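PDB 4QAN: uncharacterized protein from Ruminococcus gnavus, which is of unknown function but has a cystatin-like fold, as a divergent member of the NTF2-like superfamily, and can bind a metal ion, magnesium. Local coordinates for residues 34-37 against 38-42; 289-292 against 293-296. All blocks are in the same frame, centred on the assembly; numbering follows the deposited sequence.

Contacts 1 and 2 are both local, contact 1 at the end of helix 27-39 and contact 2 along helix 287-296, and they illustrate two ways in which a helix uses its i to i+3 and i+4 neighbours. In residues 34-42 the helix is brought to a stop and a lysine folds back to a serine; in residues 289-296 an arginine is laid beside an asparagine. The two lie on opposite sides of the chain's centre, each about 21 Å from it, with their own centres about 40 Å apart and nearest atoms about 27 Å apart. Both lie away from Ser360, a residue seen to bind magnesium, though no ion is bound to this chain here.

Contact 1: residues 34-37 against 38-42; sequences MLSA and LKKND
Ser36 and Lys40 meet at the C-terminal end of helix 27-39, which closes in a Schellman motif. The ammonium NZ of Lys40 gives a hydrogen bond to Ser36 OG at 2.7 Å, while Lys40 N bonds to Ser36 O at 2.9 Å, so one serine holds both ends of the lysine. The chain of Lys40 bends at its last torsion (chi4 83°), which turns NZ back onto the hydroxyl, and Lys40 CG passes 3.3 Å from Ser36 O. Both Ser36 OG and Lys40 NZ are also hydrogen-bonded to Pro202 O, so the pair fastens the helix end to a later loop. With an alanine here the hydroxyl and its own bond to Pro202 O are gone, and the ammonium of Lys40 would probably keep Pro202 O but lose its tie to the helix, leaving its chain freer to swing away.

On another side of the helix, Met34, a selenomethionine, makes a loose apolar contact in which Met34 CG lies 4.4 Å from Leu38 CD1; beyond them Met34 touches Phe159 of strand 153-164, and Leu38 touches Phe102 of helix 87-108. Asn41, the C-prime residue, has positive phi (42°) and turns the chain out of the helix, and Asp42 then caps the following helix through OD1 to Met45 N. Two bonds define the motif: Asn41 N to Leu38 O, and Asp42 N to Ala37 O, 3.0 Å long with an almost straight N-H...O angle of 176°.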
loop_
_atom_site.group_PDB
_atom_site.type_symbol
_atom_site.label_atom_id
_atom_site.label_comp_id
_atom_site.label_asym_id
_atom_site.label_seq_id
_atom_site.Cartn_x
_atom_site.Cartn_y
_atom_site.Cartn_z
HETATM N N MSE A 34 -1.307 16.122 -12.687
HETATM C CA MSE A 34 -1.390 14.670 -12.870
HETATM C C MSE A 34 -1.396 14.340 -14.336
HETATM O O MSE A 34 -0.767 13.374 -14.754
HETATM C CB MSE A 34 -2.601 14.120 -12.131
HETATM C CG MSE A 34 -2.723 12.606 -12.195
HETATM SE SE MSE A 34 -1.212 11.771 -11.270
HETATM C CE MSE A 34 -1.653 12.261 -9.418
ATOM N N LEU A 35 -2.096 15.135 -15.133
ATOM C CA LEU A 35 -2.126 14.918 -16.574
ATOM C C LEU A 35 -0.740 15.074 -17.210
ATOM O O LEU A 35 -0.343 14.269 -18.060
ATOM C CB LEU A 35 -3.118 15.868 -17.230
ATOM C CG LEU A 35 -4.586 15.585 -16.911
ATOM C CD1 LEU A 35 -5.448 16.753 -17.363
ATOM C CD2 LEU A 35 -5.049 14.301 -17.573
ATOM N N SER A 36 -0.007 16.108 -16.803
ATOM C CA SER A 36 1.384 16.281 -17.237
ATOM C C SER A 36 2.257 15.075 -16.883
ATOM O O SER A 36 3.037 14.594 -17.708
ATOM C CB SER A 36 2.000 17.513 -16.591
ATOM O OG SER A 36 3.386 17.526 -16.844
ATOM N N ALA A 37 2.143 14.614 -15.643
ATOM C CA ALA A 37 2.904 13.455 -15.197
ATOM C C ALA A 37 2.686 12.300 -16.159
ATOM O O ALA A 37 3.651 11.701 -16.628
ATOM C CB ALA A 37 2.500 13.053 -13.791
ATOM N N LEU A 38 1.415 12.013 -16.455
ATOM C CA LEU A 38 1.048 10.944 -17.382
ATOM C C LEU A 38 1.608 11.200 -18.771
ATOM O O LEU A 38 2.078 10.283 -19.432
ATOM C CB LEU A 38 -0.471 10.792 -17.465
ATOM C CG LEU A 38 -1.132 10.219 -16.209
ATOM C CD1 LEU A 38 -2.577 10.665 -16.087
ATOM C CD2 LEU A 38 -1.054 8.698 -16.185
ATOM N N LYS A 39 1.555 12.448 -19.208
ATOM C CA LYS A 39 2.090 12.816 -20.515
ATOM C C LYS A 39 3.583 12.506 -20.601
ATOM O O LYS A 39 4.055 12.009 -21.625
ATOM C CB LYS A 39 1.856 14.304 -20.780
ATOM C CG LYS A 39 2.227 14.773 -22.177
ATOM C CD LYS A 39 2.043 16.278 -22.288
ATOM C CE LYS A 39 2.308 16.781 -23.690
ATOM N NZ LYS A 39 1.368 16.161 -24.662
ATOM N N LYS A 40 4.309 12.797 -19.519
ATOM C CA LYS A 40 5.761 12.632 -19.472
ATOM C C LYS A 40 6.155 11.262 -18.954
ATOM O O LYS A 40 7.324 11.027 -18.664
ATOM C CB LYS A 40 6.390 13.687 -18.564
ATOM C CG LYS A 40 6.063 15.115 -18.928
ATOM C CD LYS A 40 6.510 16.050 -17.820
ATOM C CE LYS A 40 6.745 17.454 -18.336
ATOM N NZ LYS A 40 5.480 18.240 -18.423
ATOM N N ASN A 41 5.186 10.361 -18.818
ATOM C CA ASN A 41 5.433 9.041 -18.249
ATOM C C ASN A 41 6.365 9.116 -17.014
ATOM O O ASN A 41 7.296 8.329 -16.873
ATOM C CB ASN A 41 5.996 8.109 -19.331
ATOM C CG ASN A 41 6.067 6.650 -18.885
ATOM O OD1 ASN A 41 5.342 6.206 -17.984
ATOM N ND2 ASN A 41 6.955 5.897 -19.514
ATOM N N ASP A 42 6.095 10.067 -16.120
ATOM C CA ASP A 42 6.956 10.318 -14.960
ATOM C C ASP A 42 6.254 9.871 -13.687
ATOM O O ASP A 42 5.428 10.586 -13.128
ATOM C CB ASP A 42 7.344 11.802 -14.881
ATOM C CG ASP A 42 8.352 12.098 -13.769
ATOM O OD1 ASP A 42 8.485 11.280 -12.843
ATOM O OD2 ASP A 42 8.994 13.169 -13.808
#

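Contact 2: residues 289-292 against 293-296; sequences QLNK and LRGK
Asn291 and Arg294, three residues apart on helix 287-296, leave the helix alongside one another in the same direction, an example of i to i+3 neighbours meeting through their flat groups without sharing a bond. Their amide and guanidinium planes stand at 90°, and Asn291 OD1 sits over one face of the guanidinium, nearer its margin than its centre. Asn291 OD1 lies 3.3 Å from Arg294 NH1, but the N-H points badly for a hydrogen bond; the oxygen's partial negative charge would probably be eased by the cation beneath it. A bend in the arginine chain at chi3 (85°) turns the group back along the helix to meet it, and Arg294 NE has a long, weak ion pair with Asp82 OD1.

Under this pair the backbone keeps its i to i+4 bonds. The bond from Arg294 N to Leu290 O, 2.9 Å, is nearly straight (169°), while Gly295 N bonds to Asn291 O at 3.0 Å. Lys292 bends at chi2 and chi4, and its NZ forms a salt bridge with Glu288.

Around the helix, Leu290 and Asn291 both rest on Val62 of helix 61-67, and Arg294 touches Phe61 there; Leu293 packs on Leu73 and Thr277 in loops, and Lys296 NZ bonds to Leu275 O at the end of helix 254-275.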
loop_
_atom_site.group_PDB
_atom_site.type_symbol
_atom_site.label_atom_id
_atom_site.label_comp_id
_atom_site.label_asym_id
_atom_site.label_seq_id
_atom_site.Cartn_x
_atom_site.Cartn_y
_atom_site.Cartn_z
ATOM N N GLN A 289 -21.033 -2.317 14.852
ATOM C CA GLN A 289 -20.218 -3.524 14.648
ATOM C C GLN A 289 -18.925 -3.213 13.915
ATOM O O GLN A 289 -17.901 -3.852 14.158
ATOM C CB GLN A 289 -20.973 -4.575 13.844
ATOM C CG GLN A 289 -22.247 -5.076 14.475
ATOM C CD GLN A 289 -23.145 -5.720 13.448
ATOM O OE1 GLN A 289 -24.128 -5.125 13.013
ATOM N NE2 GLN A 289 -22.794 -6.925 13.025
ATOM N N LEU A 290 -18.996 -2.250 13.000
ATOM C CA LEU A 290 -17.808 -1.742 12.330
ATOM C C LEU A 290 -16.861 -1.084 13.332
ATOM O O LEU A 290 -15.647 -1.279 13.267
ATOM C CB LEU A 290 -18.179 -0.771 11.210
ATOM C CG LEU A 290 -18.828 -1.410 9.974
ATOM C CD1 LEU A 290 -19.290 -0.328 9.015
ATOM C CD2 LEU A 290 -17.877 -2.367 9.268
ATOM N N ASN A 291 -17.415 -0.332 14.276
ATOM C CA ASN A 291 -16.599 0.235 15.345
ATOM C C ASN A 291 -15.932 -0.837 16.201
ATOM O O ASN A 291 -14.757 -0.702 16.538
ATOM C CB ASN A 291 -17.405 1.217 16.204
ATOM C CG ASN A 291 -17.346 2.633 15.665
ATOM O OD1 ASN A 291 -16.277 3.120 15.269
ATOM N ND2 ASN A 291 -18.485 3.302 15.643
ATOM N N LYS A 292 -16.644 -1.911 16.524
ATOM C CA LYS A 292 -16.010 -3.017 17.254
ATOM C C LYS A 292 -14.826 -3.572 16.461
ATOM O O LYS A 292 -13.754 -3.816 17.024
ATOM C CB LYS A 292 -17.002 -4.138 17.589
ATOM C CG LYS A 292 -17.754 -3.939 18.909
ATOM C CD LYS A 292 -18.737 -2.770 18.830
ATOM C CE LYS A 292 -19.408 -2.445 20.157
ATOM N NZ LYS A 292 -20.393 -3.483 20.561
ATOM N N LEU A 293 -15.012 -3.759 15.154
ATOM C CA LEU A 293 -13.951 -4.319 14.316
ATOM C C LEU A 293 -12.765 -3.358 14.281
ATOM O O LEU A 293 -11.625 -3.772 14.381
ATOM C CB LEU A 293 -14.474 -4.626 12.909
ATOM C CG LEU A 293 -13.429 -4.986 11.851
ATOM C CD1 LEU A 293 -12.661 -6.223 12.273
ATOM C CD2 LEU A 293 -14.068 -5.179 10.478
ATOM N N ARG A 294 -13.049 -2.069 14.147
ATOM C CA ARG A 294 -12.027 -1.026 14.270
ATOM C C ARG A 294 -11.208 -1.219 15.557
ATOM O O ARG A 294 -9.980 -1.238 15.529
ATOM C CB ARG A 294 -12.693 0.358 14.259
ATOM C CG ARG A 294 -11.853 1.465 13.654
ATOM C CD ARG A 294 -12.647 2.767 13.549
ATOM N NE ARG A 294 -12.611 3.540 14.787
ATOM C CZ ARG A 294 -13.262 4.685 14.982
ATOM N NH1 ARG A 294 -14.029 5.202 14.028
ATOM N NH2 ARG A 294 -13.164 5.312 16.147
ATOM N N GLY A 295 -11.897 -1.419 16.677
ATOM C CA GLY A 295 -11.241 -1.534 17.979
ATOM C C GLY A 295 -10.350 -2.746 18.061
ATOM O O GLY A 295 -9.307 -2.727 18.701
ATOM N N LYS A 296 -10.773 -3.793 17.369
ATOM C CA LYS A 296 -10.084 -5.072 17.323
ATOM C C LYS A 296 -8.796 -5.034 16.479
ATOM O O LYS A 296 -7.949 -5.933 16.579
ATOM C CB LYS A 296 -11.083 -6.084 16.766
ATOM C CG LYS A 296 -10.767 -7.554 16.944
ATOM C CD LYS A 296 -12.052 -8.354 16.736
ATOM C CE LYS A 296 -11.800 -9.685 16.046
ATOM N NZ LYS A 296 -10.817 -10.516 16.791
#